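Local coordinates for protein 2-dehydro-3-deoxyphosphogluconate aldolase (Vibrio fischeri, PDB 3NZR) that belongs to the KDGP aldolase family of the TIM-barrel clan and adopts a parallel beta/alpha fold whose helices pack around a central sheet, at residues S22-N25 and A26-Y30; V178-A181 and C182-D186; T238-D241 and M242-L246. One frame throughout, in Å; residues are numbered along the deposited sequence.

How the contacts relate
All three contacts are short runs of about two turns on helices outside the barrel, each with one face on the strands and the other toward solvent. Contacts 1 and 2 lie in beta-alpha-beta units beside the first and last strands of the parallel sheet, their centres about 33 Å apart. Contact 1 begins a helix with a serine N-cap, whereas contact 2 finishes one with a Schellman motif. Contact 3 lies in the second half of the C-terminal helix 233-247, with helix on both sides of it, and there a threonine hydroxyl doubles a backbone bond. It packs on strand 16-19, which leads into the helix of contact 1, itself packed on strand 37-42.

Contact 1 of 3, residues S22-N25 and A26-Y30; sequences SVDN and AADIY
Ile29 N donates to Asn25 O at 2.8 Å, the shortest bond between protein atoms in the opening two turns of helix 23-32, the helix of the beta-alpha-beta unit that links strand 16-19 to strand 37-42. Ser22 caps the helix: its OG accepts from Asn25 N at 2.9 Å, N-H...O angle 161°, and so serves an amide that has no preceding helical carbonyl to meet. Serine suits this place because its short side chain can fold back over the end of the helix. The regular ladder starts at once, with Ala26 N bonded to Ser22 O and Ala27 N to Val23 O.

Asn25 has CG anti to its backbone N (chi1 -172°), which turns the amide toward Ile29, and the two side chains cross at a slant, OD1 lying 3.6 Å from Ile29 CD1. The amide is buried but well supplied: OD1 accepts from Gly21 N, and ND2 donates to Thr231 O, tying the helix start to strand 230-231. Ala26 and Ile29 face strand 37-42; the small Ala26 allows close approach to Val39, and the branched Ile29 packs against Val37 and Val39.

The outer face is acidic. Asp24 OD1 and Asp28 OD1 are 4.3 Å apart, a like-charge pair that would probably be eased by its position near the positive end of the helix dipole. One water links this face to the amide, accepting from Asn25 ND2 at 2.9 Å and donating to Asp28 OD2 at 2.8 Å.

Contact 2 of 3, residues V178-A181 and C182-D186; sequences VAKA and CADKD
A Schellman motif ends helix 172-184, the helix of the beta-alpha-beta unit between strand 160-163 and strand 188-191, and the contact takes in the last two turns and the motif. Cys182 N bonds to Val178 O at 2.8 Å, and Ala183 N, Asp184 N and Lys185 N continue the ladder to Ala179 O, Lys180 O and Ala181 O. Lys185 then leaves helical geometry, and Asp186, with positive phi, is the C-prime residue: its N reaches back weakly to Ala183 O at 3.3 Å, and the amide of the following Phe187 reaches Cys182 O.

The inner face is made of small side chains. Val178 CG1 comes within 4.2 Å of Cys182 SG, and both residues lean on Leu189 of strand 188-191. Ala181 packs on Val146 and Ile150 of helix 146-155; its lone methyl suits a place where two helices meet.

Lys185 curls back, its chain bent at chi3 (-94°) and again at chi4 (-15°). This end is strained as modelled, so the weak 3.4 Å bond from its NZ to Ala181 O is doubtful.

Outside, Lys180 and Asp184 are exposed. The extended lysine passes Asp184 with its CG 3.6 Å from OD2, while NZ stays 5.6 Å from that oxygen, so the pairing is one of proximity and not a salt bridge. If the modelled pose of Lys185 holds, an ammonium over the carbonyl of Ala181, near the C-terminal end of the helix, might modestly offset the negative end of the helix dipole.

Contact 3 of 3, residues T238-D241 and M242-L246; sequences TLLD and MTKKL
Thr243 packs tightly against Leu239 on the buried side of helix 233-247, the C-terminal helix of this TIM-barrel-clan chain, while Asp241 and Lys245 line its looser outer side. Leu239 O is gripped twice by one residue: Thr243 OG1 donates to it at 2.7 Å, and Thr243 N at 2.9 Å. The two donors come from opposite faces of the carbonyl plane, the hydroxyl tilted 34° from it. With OG1 anti to the carbonyl carbon (chi1 -60°), the hydroxyl lies close to the preceding turn, which is why a threonine can be accommodated in a buried helix face. The same OG1 is also hydrogen-bonded to Tyr200 OH of helix 200-209, and Leu239 and Thr243 both rest on Leu16 of strand 16-19.

Beside this core, Leu240 meets the aliphatic part of Lys244, CG lying 3.8 Å from CE as the two side chains slant across each other. The lysine is extended, so its methylenes serve as apolar cover for the leucine while NZ continues to a salt bridge with Glu34. Thr238 and selenomethionine Met242 lie side by side and point the same way, with a looser 4.0 Å approach between CG2 and CE; the long, flexible selenomethionine chain also runs past Glu201 of helix 200-209.

Toward solvent the charges are spaced out. Asp241 OD1 is 4.6 Å from Lys244 NZ, beyond salt-bridge range, and its OD2 is instead paired with Lys237. Lys245 extends away from the turn, and its backbone N bonds to Asp241 O. Charged ends here are therefore matched largely by neighbours beyond the contact, whereas the hydroxyl of buried Thr243 is met both within the helix, at Leu239 O, and from helix 200-209, at Tyr200 OH.

Contact 1 of 3, residues S22-N25 and A26-Y30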
loop_
_atom_site.group_PDB
_atom_site.type_symbol
_atom_site.label_atom_id
_atom_site.label_comp_id
_atom_site.label_asym_id
_atom_site.label_seq_id
_atom_site.Cartn_x
_atom_site.Cartn_y
_atom_site.Cartn_z
ATOM N N SER A 22 -10.397 18.868 23.739
ATOM C CA SER A 22 -11.352 19.889 23.257
ATOM C C SER A 22 -10.524 20.900 22.488
ATOM O O SER A 22 -9.266 20.923 22.607
ATOM C CB SER A 22 -12.016 20.613 24.433
ATOM O OG SER A 22 -11.049 21.442 25.077
ATOM N N VAL A 23 -11.213 21.703 21.699
ATOM C CA VAL A 23 -10.561 22.776 20.975
ATOM C C VAL A 23 -9.779 23.683 21.916
ATOM O O VAL A 23 -8.703 24.149 21.558
ATOM C CB VAL A 23 -11.595 23.615 20.153
ATOM C CG1 VAL A 23 -10.994 24.949 19.661
ATOM C CG2 VAL A 23 -12.011 22.809 18.991
ATOM N N ASP A 24 -10.306 23.929 23.102
ATOM C CA ASP A 24 -9.659 24.851 24.058
ATOM C C ASP A 24 -8.387 24.200 24.650
ATOM O O ASP A 24 -7.313 24.845 24.856
ATOM C CB ASP A 24 -10.639 25.214 25.179
ATOM C CG ASP A 24 -10.072 26.264 26.147
ATOM O OD1 ASP A 24 -9.570 27.312 25.674
ATOM O OD2 ASP A 24 -10.106 26.020 27.384
ATOM N N ASN A 25 -8.506 22.897 24.881
ATOM C CA ASN A 25 -7.374 22.121 25.341
ATOM C C ASN A 25 -6.268 22.203 24.293
ATOM O O ASN A 25 -5.094 22.353 24.643
ATOM C CB ASN A 25 -7.829 20.697 25.628
ATOM C CG ASN A 25 -6.771 19.834 26.302
ATOM O OD1 ASN A 25 -6.681 18.632 26.007
ATOM N ND2 ASN A 25 -6.051 20.392 27.255
ATOM N N ALA A 26 -6.649 22.040 23.023
ATOM C CA ALA A 26 -5.693 22.138 21.920
ATOM C C ALA A 26 -4.898 23.462 21.889
ATOM O O ALA A 26 -3.679 23.442 21.744
ATOM C CB ALA A 26 -6.360 21.930 20.592
ATOM N N ALA A 27 -5.595 24.582 22.029
ATOM C CA ALA A 27 -4.952 25.910 22.201
ATOM C C ALA A 27 -3.926 25.911 23.318
ATOM O O ALA A 27 -2.786 26.393 23.130
ATOM C CB ALA A 27 -6.010 26.994 22.454
ATOM N N ASP A 28 -4.327 25.379 24.495
ATOM C CA ASP A 28 -3.422 25.349 25.657
ATOM C C ASP A 28 -2.223 24.457 25.392
ATOM O O ASP A 28 -1.122 24.771 25.768
ATOM C CB ASP A 28 -4.135 24.880 26.960
ATOM C CG ASP A 28 -5.245 25.862 27.450
ATOM O OD1 ASP A 28 -5.457 26.938 26.826
ATOM O OD2 ASP A 28 -5.923 25.515 28.462
ATOM N N ILE A 29 -2.460 23.331 24.706
ATOM C CA ILE A 29 -1.386 22.392 24.425
ATOM C C ILE A 29 -0.390 23.034 23.489
ATOM O O ILE A 29 0.814 22.954 23.722
ATOM C CB ILE A 29 -1.940 21.092 23.784
ATOM C CG1 ILE A 29 -2.654 20.231 24.832
ATOM C CG2 ILE A 29 -0.817 20.329 23.021
ATOM C CD1 ILE A 29 -3.642 19.199 24.134
ATOM N N TYR A 30 -0.896 23.712 22.481
ATOM C CA TYR A 30 -0.041 24.380 21.460
ATOM C C TYR A 30 0.866 25.462 22.106
ATOM O O TYR A 30 2.092 25.456 21.911
ATOM C CB TYR A 30 -0.907 24.980 20.358
ATOM C CG TYR A 30 -0.131 25.496 19.180
ATOM C CD1 TYR A 30 0.327 24.635 18.182
ATOM C CD2 TYR A 30 0.159 26.839 19.065
ATOM C CE1 TYR A 30 1.061 25.131 17.096
ATOM C CE2 TYR A 30 0.860 27.333 17.995
ATOM C CZ TYR A 30 1.303 26.491 17.007
ATOM O OH TYR A 30 2.033 27.034 15.955
HETATM O O HOH W 1 -6.683 22.825 28.696
#

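Contact 2 of 3, residues V178-A181 and C182-D186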
loop_
_atom_site.group_PDB
_atom_site.type_symbol
_atom_site.label_atom_id
_atom_site.label_comp_id
_atom_site.label_asym_id
_atom_site.label_seq_id
_atom_site.Cartn_x
_atom_site.Cartn_y
_atom_site.Cartn_z
ATOM N N VAL A 178 14.844 -1.027 15.618
ATOM C CA VAL A 178 14.025 -0.244 14.673
ATOM C C VAL A 178 14.572 1.145 14.441
ATOM O O VAL A 178 14.603 1.643 13.295
ATOM C CB VAL A 178 12.569 -0.213 15.112
ATOM C CG1 VAL A 178 11.780 0.747 14.199
ATOM C CG2 VAL A 178 12.013 -1.603 15.130
ATOM N N ALA A 179 15.050 1.786 15.527
ATOM C CA ALA A 179 15.653 3.111 15.469
ATOM C C ALA A 179 16.896 3.027 14.603
ATOM O O ALA A 179 17.080 3.888 13.756
ATOM C CB ALA A 179 16.057 3.626 16.878
ATOM N N LYS A 180 17.759 2.020 14.813
ATOM C CA LYS A 180 18.949 1.860 13.958
ATOM C C LYS A 180 18.603 1.751 12.485
ATOM O O LYS A 180 19.194 2.422 11.616
ATOM C CB LYS A 180 19.714 0.618 14.353
ATOM C CG LYS A 180 21.037 0.417 13.555
ATOM C CD LYS A 180 21.863 -0.794 14.082
ATOM C CE LYS A 180 23.387 -0.599 13.781
ATOM N NZ LYS A 180 24.252 -1.596 14.507
ATOM N N ALA A 181 17.588 0.961 12.190
ATOM C CA ALA A 181 17.157 0.756 10.801
ATOM C C ALA A 181 16.610 2.075 10.230
ATOM O O ALA A 181 16.936 2.438 9.089
ATOM C CB ALA A 181 16.106 -0.388 10.695
ATOM N N CYS A 182 15.838 2.818 11.034
ATOM C CA CYS A 182 15.298 4.112 10.596
ATOM C C CYS A 182 16.446 5.088 10.253
ATOM O O CYS A 182 16.427 5.793 9.215
ATOM C CB CYS A 182 14.395 4.722 11.640
ATOM S SG CYS A 182 12.682 3.976 11.644
ATOM N N ALA A 183 17.436 5.111 11.129
ATOM C CA ALA A 183 18.570 6.026 10.994
ATOM C C ALA A 183 19.379 5.715 9.718
ATOM O O ALA A 183 19.724 6.593 8.938
ATOM C CB ALA A 183 19.435 5.883 12.217
ATOM N N ASP A 184 19.628 4.438 9.511
ATOM C CA ASP A 184 20.387 3.923 8.363
ATOM C C ASP A 184 19.666 4.085 6.987
ATOM O O ASP A 184 20.312 4.276 5.993
ATOM C CB ASP A 184 20.710 2.444 8.606
ATOM C CG ASP A 184 21.800 2.227 9.708
ATOM O OD1 ASP A 184 22.412 3.219 10.183
ATOM O OD2 ASP A 184 22.032 1.048 10.112
ATOM N N LYS A 185 18.339 4.004 6.964
ATOM C CA LYS A 185 17.537 4.233 5.748
ATOM C C LYS A 185 16.916 5.618 5.706
ATOM O O LYS A 185 15.993 5.927 4.897
ATOM C CB LYS A 185 16.434 3.186 5.688
ATOM C CG LYS A 185 16.931 1.898 5.063
ATOM C CD LYS A 185 15.759 0.994 4.564
ATOM C CE LYS A 185 15.497 0.101 5.639
ATOM N NZ LYS A 185 16.565 -0.015 6.766
ATOM N N ASP A 186 17.337 6.424 6.667
ATOM C CA ASP A 186 16.965 7.828 6.750
ATOM C C ASP A 186 15.437 8.084 6.787
ATOM O O ASP A 186 14.910 8.848 5.999
ATOM C CB ASP A 186 17.540 8.519 5.558
ATOM C CG ASP A 186 17.154 9.943 5.506
ATOM O OD1 ASP A 186 17.150 10.626 6.588
ATOM O OD2 ASP A 186 16.828 10.399 4.381
#

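Contact 3 of 3, residues T238-D241 and M242-L246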
loop_
_atom_site.group_PDB
_atom_site.type_symbol
_atom_site.label_atom_id
_atom_site.label_comp_id
_atom_site.label_asym_id
_atom_site.label_seq_id
_atom_site.Cartn_x
_atom_site.Cartn_y
_atom_site.Cartn_z
ATOM N N THR A 238 6.514 20.103 30.591
ATOM C CA THR A 238 7.487 19.192 31.125
ATOM C C THR A 238 8.138 18.346 30.017
ATOM O O THR A 238 9.358 18.200 29.966
ATOM C CB THR A 238 6.799 18.338 32.204
ATOM O OG1 THR A 238 6.194 19.231 33.158
ATOM C CG2 THR A 238 7.754 17.370 32.914
ATOM N N LEU A 239 7.343 17.773 29.123
ATOM C CA LEU A 239 7.925 17.026 28.009
ATOM C C LEU A 239 8.785 17.952 27.092
ATOM O O LEU A 239 9.834 17.560 26.596
ATOM C CB LEU A 239 6.803 16.404 27.209
ATOM C CG LEU A 239 6.009 15.209 27.806
ATOM C CD1 LEU A 239 4.704 14.997 27.037
ATOM C CD2 LEU A 239 6.820 13.959 27.732
ATOM N N LEU A 240 8.358 19.201 26.925
ATOM C CA LEU A 240 9.112 20.131 26.046
ATOM C C LEU A 240 10.440 20.432 26.714
ATOM O O LEU A 240 11.467 20.402 26.049
ATOM C CB LEU A 240 8.392 21.435 25.750
ATOM C CG LEU A 240 9.138 22.519 24.941
ATOM C CD1 LEU A 240 9.382 22.085 23.424
ATOM C CD2 LEU A 240 8.399 23.889 24.999
ATOM N N ASP A 241 10.424 20.685 28.015
ATOM C CA ASP A 241 11.662 21.020 28.704
ATOM C C ASP A 241 12.625 19.813 28.718
ATOM O O ASP A 241 13.818 19.968 28.531
ATOM C CB ASP A 241 11.366 21.470 30.115
ATOM C CG ASP A 241 10.842 22.924 30.196
ATOM O OD1 ASP A 241 10.903 23.695 29.196
ATOM O OD2 ASP A 241 10.347 23.269 31.293
HETATM N N MSE A 242 12.079 18.613 28.933
HETATM C CA MSE A 242 12.847 17.393 28.806
HETATM C C MSE A 242 13.457 17.248 27.423
HETATM O O MSE A 242 14.623 16.839 27.290
HETATM C CB MSE A 242 11.993 16.149 29.115
HETATM C CG MSE A 242 11.678 15.990 30.572
HETATM SE SE MSE A 242 10.533 14.377 30.911
HETATM C CE MSE A 242 10.477 14.481 32.901
ATOM N N THR A 243 12.701 17.635 26.408
ATOM C CA THR A 243 13.208 17.538 25.054
ATOM C C THR A 243 14.395 18.543 24.854
ATOM O O THR A 243 15.433 18.196 24.289
ATOM C CB THR A 243 12.053 17.760 24.068
ATOM O OG1 THR A 243 11.042 16.737 24.302
ATOM C CG2 THR A 243 12.532 17.750 22.592
ATOM N N LYS A 244 14.286 19.735 25.429
ATOM C CA LYS A 244 15.345 20.750 25.253
ATOM C C LYS A 244 16.612 20.282 25.932
ATOM O O LYS A 244 17.713 20.413 25.347
ATOM C CB LYS A 244 14.924 22.089 25.848
ATOM C CG LYS A 244 13.726 22.666 25.193
ATOM C CD LYS A 244 13.402 24.066 25.700
ATOM C CE LYS A 244 12.263 24.686 24.891
ATOM N NZ LYS A 244 11.906 26.052 25.398
ATOM N N LYS A 245 16.443 19.711 27.123
ATOM C CA LYS A 245 17.534 19.094 27.866
ATOM C C LYS A 245 18.168 17.875 27.191
ATOM O O LYS A 245 19.356 17.624 27.396
ATOM C CB LYS A 245 17.079 18.703 29.256
ATOM C CG LYS A 245 18.169 18.063 30.103
ATOM C CD LYS A 245 17.746 17.928 31.556
ATOM C CE LYS A 245 18.781 17.114 32.359
ATOM N NZ LYS A 245 18.225 16.461 33.594
ATOM N N LEU A 246 17.386 17.115 26.414
ATOM C CA LEU A 246 17.897 15.931 25.723
ATOM C C LEU A 246 18.820 16.370 24.600
ATOM O O LEU A 246 19.814 15.750 24.345
ATOM C CB LEU A 246 16.760 15.080 25.098
ATOM C CG LEU A 246 15.976 14.112 25.978
ATOM C CD1 LEU A 246 14.738 13.619 25.194
ATOM C CD2 LEU A 246 16.844 12.949 26.452
#